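Local structure of Lpg2148(MvcA) (Legionella pneumophila subsp. pneumophila str. Philadelphia 1, 6K11) at residues Q51-E56 against E375-L380; E111-S116 against S245-Y250; L160-I163 against L169-L172; Q253-S258 against D299-F304. The protein probably acts as a ubiquitin deamidase that also removes ubiquitin from the conjugating enzyme UBE2N, as an effector of Legionella pneumophila. All blocks are in the same frame, centred on the assembly; numbering follows the deposited sequence.

Interaction 1: residues Q51-E56 against E375-L380; sequences QQIAKE and EHLESL
I53 meets L377 with the two carbons that branch from its CB. The methyl CG2 of I53 comes within 3.8 Å of L377 CD2, while I53 CG1 lies 4.1 Å from L377 CG, so the isoleucine lays both of its branches against one leucine. The two side chains pass each other pointing in opposite directions, each growing from its own helix toward the other. For I53 the first torsion (-65°) sets CG2 opposite the backbone N and CG1 opposite the carbonyl carbon, spreading the branches toward the facing helix. L377 is less relaxed: its first torsion of -134° lies away from a staggered value, which turns CD2 to I53 CG2. Segments 51-56 and 375-380 of helices 49-64 and 358-381 run roughly antiparallel (152°), their axes approaching to 10.5 Å, a separation that branched aliphatic residues such as isoleucine and leucine span well. They belong to a helical packing completed by helix 28-39 and the loop after it, with A36 and I40 against L377 and I43 against I53. Two glutamates lend only their hydrocarbon parts. E378 brings CG to 4.3 Å from I53 CD1 at the margin of the contact, where its carboxylate can remain in solvent. E56 offers CB to L377 CD2 at 4.4 Å, then turns its acid end away, and its OE1 makes a weak hydrogen bond to S39 OG.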
# COMPACT_ATOMS: atom_id res chain seq x y z
N GLN A 51 -24.06 23.35 -2.64
CA GLN A 51 -23.51 22.74 -3.84
C GLN A 51 -22.23 21.98 -3.55
O GLN A 51 -22.00 20.88 -4.09
CB GLN A 51 -23.28 23.81 -4.91
CG GLN A 51 -22.79 23.28 -6.24
CD GLN A 51 -22.39 24.39 -7.19
OE1 GLN A 51 -22.29 25.56 -6.80
NE2 GLN A 51 -22.14 24.04 -8.45
N GLN A 52 -21.37 22.54 -2.69
CA GLN A 52 -20.15 21.84 -2.32
C GLN A 52 -20.46 20.56 -1.55
O GLN A 52 -19.81 19.53 -1.77
CB GLN A 52 -19.26 22.76 -1.49
CG GLN A 52 -18.56 23.83 -2.32
CD GLN A 52 -17.73 24.77 -1.48
OE1 GLN A 52 -16.51 24.60 -1.34
NE2 GLN A 52 -18.38 25.78 -0.90
N ILE A 53 -21.46 20.60 -0.67
CA ILE A 53 -21.84 19.39 0.07
C ILE A 53 -22.31 18.31 -0.90
O ILE A 53 -21.91 17.14 -0.79
CB ILE A 53 -22.92 19.72 1.11
CG1 ILE A 53 -22.35 20.66 2.19
CG2 ILE A 53 -23.48 18.44 1.73
CD1 ILE A 53 -23.42 21.31 3.07
N ALA A 54 -23.15 18.68 -1.87
CA ALA A 54 -23.60 17.71 -2.87
C ALA A 54 -22.41 17.12 -3.62
O ALA A 54 -22.38 15.91 -3.89
CB ALA A 54 -24.58 18.36 -3.84
N LYS A 55 -21.42 17.95 -3.92
CA LYS A 55 -20.22 17.50 -4.61
C LYS A 55 -19.43 16.51 -3.77
O LYS A 55 -19.01 15.45 -4.27
CB LYS A 55 -19.36 18.72 -4.97
CG LYS A 55 -18.03 18.39 -5.66
CD LYS A 55 -17.05 19.55 -5.58
CE LYS A 55 -15.79 19.28 -6.39
NZ LYS A 55 -14.82 20.41 -6.33
N GLU A 56 -19.21 16.83 -2.50
CA GLU A 56 -18.41 15.95 -1.65
C GLU A 56 -19.13 14.63 -1.40
O GLU A 56 -18.49 13.57 -1.34
CB GLU A 56 -18.07 16.63 -0.33
CG GLU A 56 -17.09 17.78 -0.47
CD GLU A 56 -15.73 17.32 -0.95
OE1 GLU A 56 -15.36 16.15 -0.69
OE2 GLU A 56 -15.02 18.13 -1.58
N GLU A 375 -26.24 14.42 6.54
CA GLU A 375 -26.77 15.14 7.69
C GLU A 375 -25.64 15.73 8.54
O GLU A 375 -25.75 16.86 9.02
CB GLU A 375 -27.67 14.20 8.51
CG GLU A 375 -28.89 13.73 7.70
CD GLU A 375 -29.88 12.89 8.49
OE1 GLU A 375 -31.07 12.82 8.09
OE2 GLU A 375 -29.47 12.27 9.51
N HIS A 376 -24.53 15.00 8.69
CA HIS A 376 -23.41 15.51 9.47
C HIS A 376 -22.77 16.71 8.80
O HIS A 376 -22.41 17.70 9.46
CB HIS A 376 -22.39 14.39 9.70
CG HIS A 376 -21.47 14.62 10.87
ND1 HIS A 376 -21.93 15.05 12.11
CD2 HIS A 376 -20.13 14.50 10.99
CE1 HIS A 376 -20.91 15.16 12.93
NE2 HIS A 376 -19.80 14.84 12.29
N LEU A 377 -22.63 16.67 7.47
CA LEU A 377 -22.08 17.81 6.74
C LEU A 377 -23.00 19.02 6.85
O LEU A 377 -22.53 20.15 7.08
CB LEU A 377 -21.86 17.41 5.28
CG LEU A 377 -20.57 17.76 4.56
CD1 LEU A 377 -19.35 17.61 5.45
CD2 LEU A 377 -20.46 16.85 3.33
N GLU A 378 -24.30 18.82 6.68
CA GLU A 378 -25.24 19.93 6.77
C GLU A 378 -25.26 20.52 8.18
O GLU A 378 -25.35 21.74 8.35
CB GLU A 378 -26.63 19.48 6.35
CG GLU A 378 -26.75 19.17 4.86
CD GLU A 378 -28.07 18.50 4.53
OE1 GLU A 378 -28.72 18.03 5.49
OE2 GLU A 378 -28.45 18.43 3.34
N SER A 379 -25.15 19.66 9.19
CA SER A 379 -25.14 20.13 10.57
C SER A 379 -23.89 20.95 10.86
O SER A 379 -23.97 22.07 11.38
CB SER A 379 -25.25 18.93 11.53
OG SER A 379 -25.68 19.34 12.82
N LEU A 380 -22.72 20.41 10.51
CA LEU A 380 -21.46 21.07 10.84
C LEU A 380 -21.33 22.43 10.16
O LEU A 380 -20.64 23.32 10.67
CB LEU A 380 -20.28 20.19 10.45
CG LEU A 380 -20.04 18.95 11.34
CD1 LEU A 380 -18.93 18.08 10.75
CD2 LEU A 380 -19.71 19.37 12.77

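Interaction 2: residues E111-S116 against S245-Y250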
# COMPACT_ATOMS: atom_id res chain seq x y z
N GLU A 111 9.22 -24.91 7.30
CA GLU A 111 9.64 -26.30 7.49
C GLU A 111 9.80 -26.64 8.97
O GLU A 111 9.61 -27.80 9.36
CB GLU A 111 10.93 -26.57 6.73
CG GLU A 111 10.88 -26.20 5.26
CD GLU A 111 12.22 -26.32 4.57
OE1 GLU A 111 13.24 -26.57 5.25
OE2 GLU A 111 12.26 -26.12 3.33
N ASN A 112 10.12 -25.65 9.80
CA ASN A 112 10.27 -25.85 11.24
C ASN A 112 8.95 -25.77 12.00
O ASN A 112 8.97 -25.58 13.23
CB ASN A 112 11.25 -24.83 11.82
CG ASN A 112 12.65 -25.38 11.96
OD1 ASN A 112 13.26 -25.83 10.98
ND2 ASN A 112 13.18 -25.36 13.18
N THR A 113 7.80 -25.90 11.33
CA THR A 113 6.50 -25.83 11.99
C THR A 113 5.67 -27.02 11.57
O THR A 113 5.61 -27.37 10.38
CB THR A 113 5.77 -24.52 11.65
OG1 THR A 113 5.69 -24.37 10.22
CG2 THR A 113 6.52 -23.33 12.23
N ALA A 114 5.02 -27.65 12.54
CA ALA A 114 4.23 -28.85 12.28
C ALA A 114 2.98 -28.51 11.49
O ALA A 114 2.10 -27.83 12.03
CB ALA A 114 3.86 -29.53 13.60
N PRO A 115 2.85 -28.95 10.24
CA PRO A 115 1.68 -28.56 9.43
C PRO A 115 0.35 -28.97 10.05
O PRO A 115 -0.66 -28.29 9.83
CB PRO A 115 1.92 -29.28 8.09
CG PRO A 115 2.93 -30.35 8.39
CD PRO A 115 3.78 -29.82 9.49
N SER A 116 0.33 -30.06 10.81
CA SER A 116 -0.90 -30.51 11.45
C SER A 116 -1.18 -29.78 12.75
O SER A 116 -2.31 -29.85 13.27
CB SER A 116 -0.83 -32.02 11.69
OG SER A 116 0.50 -32.39 12.03
N SER A 245 -2.48 -34.74 5.19
CA SER A 245 -2.85 -33.98 4.01
C SER A 245 -1.80 -32.91 3.70
O SER A 245 -1.15 -32.39 4.61
CB SER A 245 -4.22 -33.33 4.22
OG SER A 245 -5.23 -34.31 4.39
N PRO A 246 -1.62 -32.58 2.42
CA PRO A 246 -0.58 -31.60 2.06
C PRO A 246 -0.93 -30.20 2.54
O PRO A 246 -2.10 -29.79 2.55
CB PRO A 246 -0.54 -31.68 0.53
CG PRO A 246 -1.90 -32.16 0.14
CD PRO A 246 -2.32 -33.10 1.23
N ARG A 247 0.10 -29.47 2.96
CA ARG A 247 -0.10 -28.11 3.45
C ARG A 247 -0.46 -27.18 2.30
O ARG A 247 0.08 -27.29 1.19
CB ARG A 247 1.17 -27.64 4.16
CG ARG A 247 1.34 -26.15 4.27
CD ARG A 247 2.60 -25.84 5.06
NE ARG A 247 2.34 -25.78 6.49
CZ ARG A 247 3.29 -25.64 7.42
NH1 ARG A 247 4.57 -25.56 7.05
NH2 ARG A 247 2.97 -25.58 8.70
N GLN A 248 -1.42 -26.28 2.54
CA GLN A 248 -1.94 -25.36 1.53
C GLN A 248 -1.85 -23.94 2.06
O GLN A 248 -1.98 -23.70 3.26
CB GLN A 248 -3.40 -25.68 1.15
CG GLN A 248 -3.68 -27.14 0.84
CD GLN A 248 -3.22 -27.54 -0.54
OE1 GLN A 248 -2.81 -26.70 -1.34
NE2 GLN A 248 -3.29 -28.84 -0.83
N PHE A 249 -1.63 -22.99 1.15
CA PHE A 249 -1.57 -21.57 1.48
C PHE A 249 -2.60 -20.81 0.67
O PHE A 249 -2.97 -21.23 -0.43
CB PHE A 249 -0.18 -20.97 1.21
CG PHE A 249 0.03 -20.53 -0.23
CD1 PHE A 249 0.37 -21.45 -1.21
CD2 PHE A 249 -0.10 -19.18 -0.60
CE1 PHE A 249 0.57 -21.06 -2.53
CE2 PHE A 249 0.10 -18.78 -1.92
CZ PHE A 249 0.45 -19.73 -2.89
N TYR A 250 -3.07 -19.69 1.22
CA TYR A 250 -4.06 -18.86 0.52
C TYR A 250 -3.63 -17.41 0.60
O TYR A 250 -3.52 -16.86 1.72
CB TYR A 250 -5.45 -19.06 1.11
CG TYR A 250 -5.90 -20.50 0.99
CD1 TYR A 250 -6.49 -20.97 -0.17
CD2 TYR A 250 -5.66 -21.39 2.02
CE1 TYR A 250 -6.87 -22.31 -0.29
CE2 TYR A 250 -6.03 -22.73 1.92
CZ TYR A 250 -6.64 -23.17 0.76
OH TYR A 250 -7.01 -24.50 0.66
O HOH W 1 -0.28 -26.46 7.75
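The hydroxyl OG1 of T113 has two partners: R247 NH2 gives it a weak hydrogen bond of 3.3 Å, with an N-H...O angle of 151°, and it is itself hydrogen-bonded to the carbonyl of L110. R247 NH1 reaches that same L110 oxygen, so threonine and arginine share an acceptor at the end of helix 104-111, where N112 is the first residue to leave helical geometry. A first torsion of 54° puts OG1 between the backbone N and the carbonyl carbon of T113, keeping it near the main chain, where it also meets the L110 carbonyl. R247 sets out extended and then bends at its third torsion (-88°), which lays the guanidinium beside P115. The proline covers one face of that flat group, its CB standing 3.6 Å above the plane and toward the rim, while T113 OG1 lies near the plane at an edge. Water 1 also sits in the plane, 3.0 Å from R247 NE and 2.8 Å from P115 O. The contact thus fastens the loop after helix 104-111 to the loop between strands 228-238 and 250-252, near the surface. A positive group beside the C-terminal end of a helix should be favourable electrostatically, and the guanidinium spreads its bonds over a hydroxyl, a carbonyl and a water, so it does not depend on the weak bond to T113 alone.

Interaction 3: residues L160-I163 against L169-L172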
# COMPACT_ATOMS: atom_id res chain seq x y z
N LEU A 160 21.17 23.82 0.10
CA LEU A 160 21.03 22.67 -0.79
C LEU A 160 20.26 21.63 0.01
O LEU A 160 20.77 21.12 1.02
CB LEU A 160 22.39 22.13 -1.24
CG LEU A 160 22.37 20.90 -2.15
CD1 LEU A 160 21.72 21.23 -3.51
CD2 LEU A 160 23.77 20.37 -2.36
N TYR A 161 19.03 21.33 -0.42
CA TYR A 161 18.10 20.49 0.33
C TYR A 161 17.71 19.25 -0.47
O TYR A 161 17.73 19.25 -1.72
CB TYR A 161 16.80 21.25 0.65
CG TYR A 161 16.85 22.27 1.76
CD1 TYR A 161 17.28 21.92 3.05
CD2 TYR A 161 16.39 23.57 1.55
CE1 TYR A 161 17.29 22.85 4.07
CE2 TYR A 161 16.39 24.50 2.56
CZ TYR A 161 16.84 24.14 3.81
OH TYR A 161 16.84 25.07 4.81
N PHE A 162 17.34 18.20 0.26
CA PHE A 162 16.59 17.08 -0.30
C PHE A 162 15.31 17.00 0.50
O PHE A 162 15.35 16.99 1.74
CB PHE A 162 17.39 15.77 -0.23
CG PHE A 162 16.58 14.53 -0.51
CD1 PHE A 162 15.81 14.43 -1.66
CD2 PHE A 162 16.61 13.46 0.37
CE1 PHE A 162 15.05 13.28 -1.93
CE2 PHE A 162 15.86 12.30 0.13
CZ PHE A 162 15.08 12.21 -1.03
N ILE A 163 14.17 17.01 -0.19
CA ILE A 163 12.87 16.75 0.42
C ILE A 163 12.49 15.32 0.07
O ILE A 163 12.38 15.00 -1.12
CB ILE A 163 11.79 17.72 -0.08
CG1 ILE A 163 12.15 19.16 0.27
CG2 ILE A 163 10.41 17.33 0.50
CD1 ILE A 163 11.11 20.16 -0.18
N LEU A 169 12.78 17.40 5.40
CA LEU A 169 13.69 18.35 4.76
C LEU A 169 15.11 18.09 5.26
O LEU A 169 15.40 18.27 6.44
CB LEU A 169 13.25 19.78 5.07
CG LEU A 169 14.04 20.95 4.50
CD1 LEU A 169 13.79 21.08 3.01
CD2 LEU A 169 13.63 22.23 5.22
N PHE A 170 15.99 17.65 4.35
CA PHE A 170 17.36 17.32 4.70
C PHE A 170 18.28 18.38 4.13
O PHE A 170 18.33 18.56 2.90
CB PHE A 170 17.76 15.94 4.17
CG PHE A 170 17.01 14.79 4.80
CD1 PHE A 170 15.80 14.37 4.26
CD2 PHE A 170 17.53 14.12 5.90
CE1 PHE A 170 15.11 13.31 4.83
CE2 PHE A 170 16.84 13.06 6.48
CZ PHE A 170 15.63 12.65 5.93
N ASN A 171 19.01 19.07 5.01
CA ASN A 171 20.09 19.95 4.57
C ASN A 171 21.27 19.07 4.16
O ASN A 171 21.74 18.24 4.95
CB ASN A 171 20.49 20.93 5.69
CG ASN A 171 21.45 22.01 5.21
OD1 ASN A 171 22.40 21.73 4.46
ND2 ASN A 171 21.22 23.24 5.65
N LEU A 172 21.72 19.23 2.92
CA LEU A 172 22.75 18.35 2.38
C LEU A 172 24.18 18.78 2.74
O LEU A 172 25.12 18.06 2.40
CB LEU A 172 22.60 18.24 0.85
CG LEU A 172 21.36 17.49 0.36
CD1 LEU A 172 21.48 17.19 -1.15
CD2 LEU A 172 21.17 16.19 1.16
O HOH W 2 23.06 23.33 2.43
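L169 and Y161 bury the most surface here, and they meet diagonally across a beta hairpin. L169 lies directly opposite I163, and Y161 opposite N171, both non-hydrogen-bonded antiparallel pairs; but the leucine, with CG opposite its backbone N (chi1 -179°), carries its methyls over the tyrosine. Its CD1 makes a CH-pi contact 3.7 Å from the centroid of the Y161 ring, 21° off the normal. The same CD1 of L169 lies 3.7 Å from I163 CG1, so one methyl touches both Y161 and I163, whose side chains share a face of strand 160-163. At the other end L172 spreads its branches: CD1 packs on L160 CG at 3.9 Å and CD2 on F162 CB at 4.0 Å, while its backbone N gives L160 O a nearly straight hydrogen bond of 2.8 Å. Between them F162 and F170 form a hydrogen-bonded pair, joined in both directions by the backbone; their side chains lie side by side, pointing the same way, with F162 CD2 4.1 Å from F170 CD1. This hairpin brings strand 169-171 to the edge of the mixed sheet in the MvcA insertion domain; F225 meets both phenylalanines edge to face, and helix 206-220 packs F218 and I214 against it. Water 2 links L160 N to N171 OD1, which also accepts from G173 N. Polar bonds therefore fix the register, whereas aromatic and aliphatic side chains give a short edge strand a hydrophobic hold too.

Interaction 4: residues Q253-S258 against D299-F304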
# COMPACT_ATOMS: atom_id res chain seq x y z
N GLN A 253 -5.78 -10.33 -0.79
CA GLN A 253 -5.37 -8.96 -1.05
C GLN A 253 -6.50 -8.13 -1.65
O GLN A 253 -7.48 -8.65 -2.19
CB GLN A 253 -4.17 -8.91 -2.00
CG GLN A 253 -4.49 -9.44 -3.41
CD GLN A 253 -3.45 -9.01 -4.40
OE1 GLN A 253 -2.27 -9.31 -4.22
NE2 GLN A 253 -3.85 -8.27 -5.42
N ALA A 254 -6.32 -6.81 -1.55
CA ALA A 254 -6.95 -5.81 -2.41
C ALA A 254 -5.85 -5.04 -3.14
O ALA A 254 -4.67 -5.12 -2.79
CB ALA A 254 -7.82 -4.83 -1.59
N TYR A 255 -6.24 -4.33 -4.20
CA TYR A 255 -5.30 -3.49 -4.95
C TYR A 255 -6.05 -2.24 -5.39
O TYR A 255 -6.94 -2.32 -6.25
CB TYR A 255 -4.68 -4.24 -6.14
CG TYR A 255 -3.32 -3.68 -6.52
CD1 TYR A 255 -3.20 -2.41 -7.08
CD2 TYR A 255 -2.16 -4.40 -6.27
CE1 TYR A 255 -1.94 -1.88 -7.41
CE2 TYR A 255 -0.90 -3.89 -6.60
CZ TYR A 255 -0.79 -2.63 -7.15
OH TYR A 255 0.46 -2.14 -7.45
N PHE A 256 -5.71 -1.09 -4.80
CA PHE A 256 -6.44 0.15 -5.05
C PHE A 256 -6.51 0.47 -6.54
O PHE A 256 -5.50 0.44 -7.24
CB PHE A 256 -5.80 1.32 -4.29
CG PHE A 256 -6.61 2.60 -4.36
CD1 PHE A 256 -6.47 3.48 -5.42
CD2 PHE A 256 -7.51 2.92 -3.34
CE1 PHE A 256 -7.22 4.65 -5.48
CE2 PHE A 256 -8.26 4.09 -3.40
CZ PHE A 256 -8.11 4.95 -4.46
N GLY A 257 -7.71 0.83 -7.00
CA GLY A 257 -7.95 1.13 -8.40
C GLY A 257 -8.15 -0.09 -9.28
O GLY A 257 -8.54 0.07 -10.45
N SER A 258 -7.91 -1.29 -8.75
CA SER A 258 -8.05 -2.52 -9.52
C SER A 258 -9.17 -3.41 -8.99
O SER A 258 -10.07 -3.76 -9.75
CB SER A 258 -6.72 -3.29 -9.54
OG SER A 258 -6.88 -4.51 -10.26
N ASP A 299 6.03 -9.28 -15.16
CA ASP A 299 5.28 -10.52 -15.35
C ASP A 299 4.93 -11.17 -14.02
O ASP A 299 3.81 -11.67 -13.85
CB ASP A 299 6.10 -11.50 -16.20
CG ASP A 299 6.06 -11.17 -17.69
OD1 ASP A 299 5.28 -10.28 -18.12
OD2 ASP A 299 6.83 -11.82 -18.43
N ILE A 300 5.88 -11.21 -13.07
CA ILE A 300 5.61 -11.86 -11.79
C ILE A 300 4.65 -11.02 -10.96
O ILE A 300 3.72 -11.55 -10.32
CB ILE A 300 6.92 -12.10 -11.03
CG1 ILE A 300 7.82 -13.06 -11.81
CG2 ILE A 300 6.62 -12.66 -9.62
CD1 ILE A 300 9.07 -13.42 -11.03
N TYR A 301 4.88 -9.70 -10.93
CA TYR A 301 3.99 -8.78 -10.24
C TYR A 301 2.55 -8.91 -10.74
O TYR A 301 1.61 -9.04 -9.95
CB TYR A 301 4.51 -7.36 -10.42
CG TYR A 301 3.99 -6.33 -9.42
CD1 TYR A 301 2.76 -5.72 -9.61
CD2 TYR A 301 4.75 -5.95 -8.32
CE1 TYR A 301 2.28 -4.76 -8.70
CE2 TYR A 301 4.28 -4.99 -7.41
CZ TYR A 301 3.05 -4.40 -7.62
OH TYR A 301 2.59 -3.46 -6.72
N ALA A 302 2.37 -8.92 -12.07
CA ALA A 302 1.04 -9.06 -12.64
C ALA A 302 0.44 -10.43 -12.34
O ALA A 302 -0.74 -10.54 -11.97
CB ALA A 302 1.09 -8.80 -14.15
N GLU A 303 1.24 -11.50 -12.50
CA GLU A 303 0.74 -12.85 -12.21
C GLU A 303 0.21 -12.96 -10.78
O GLU A 303 -0.86 -13.54 -10.55
CB GLU A 303 1.84 -13.88 -12.45
CG GLU A 303 1.43 -15.35 -12.16
CD GLU A 303 2.59 -16.36 -12.32
OE1 GLU A 303 3.75 -15.94 -12.56
OE2 GLU A 303 2.34 -17.58 -12.20
N PHE A 304 0.94 -12.42 -9.81
CA PHE A 304 0.53 -12.61 -8.43
C PHE A 304 -0.52 -11.60 -7.97
O PHE A 304 -1.36 -11.95 -7.13
CB PHE A 304 1.75 -12.55 -7.50
CG PHE A 304 2.58 -13.82 -7.48
CD1 PHE A 304 2.27 -14.88 -8.33
CD2 PHE A 304 3.67 -13.94 -6.63
CE1 PHE A 304 3.02 -16.07 -8.31
CE2 PHE A 304 4.43 -15.12 -6.60
CZ PHE A 304 4.11 -16.18 -7.43
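Nearly matching first torsions, -154° at Y255 and -161° at Y301, place CG roughly opposite the backbone N in both tyrosines and let the phenol ends meet. Here the loop leaving strand 250-252, an outermost strand of the five-stranded antiparallel sheet, packs on helix 294-305; Y255 lies in the loop and Y301 on the helix. CA atoms of the two segments come no nearer than 10.1 Å, between Q253 and F304, so long side chains suit this place, and tyrosine can span the gap and still end in a polar group. The hydroxyls Y255 OH and Y301 OH lie 2.6 Å apart in a short hydrogen bond, in which either may be the donor. The side chains cross at about a right angle, and each oxygen sits at the edge of the other ring, near its plane. Ring carbons touch as well, with Y255 CE2 3.9 Å from Y301 CE1. S231 OG is a second partner of Y301 OH, which ties the pair to strand 228-238, and F314 meets the Y255 ring edge to face. K321 makes a cation-pi contact with the Y301 ring. Q253 comes near the same helix with its amide, whose NE2 is hydrogen-bonded to H259 NE2 and F305 O. Its oxygen is committed to H232 NE2, and Q253 OE1 stays 4.0 Å from F304 O, one acceptor beside another.

Overall arrangement
The four contacts do not touch; interactions 2 and 4 share strand 250-252, while 1 and 3 lie elsewhere. Interaction 1 joins helices near the two ends of the chain, and the other three fall in the sequence between its segments. The chain between the segments of interaction 2 contains interaction 3, and interaction 4 follows. Interactions 2 and 4 flank strand 250-252, an edge of the antiparallel sheet, with centres 25 Å apart. Interaction 3 belongs to the mixed sheet of the insertion domain, its centre 49 Å from that of interaction 2. Interaction 4 lies nearest the chain's centre, 11 Å from it. Helical part, antiparallel sheet and insertion domain thus carry separate contacts.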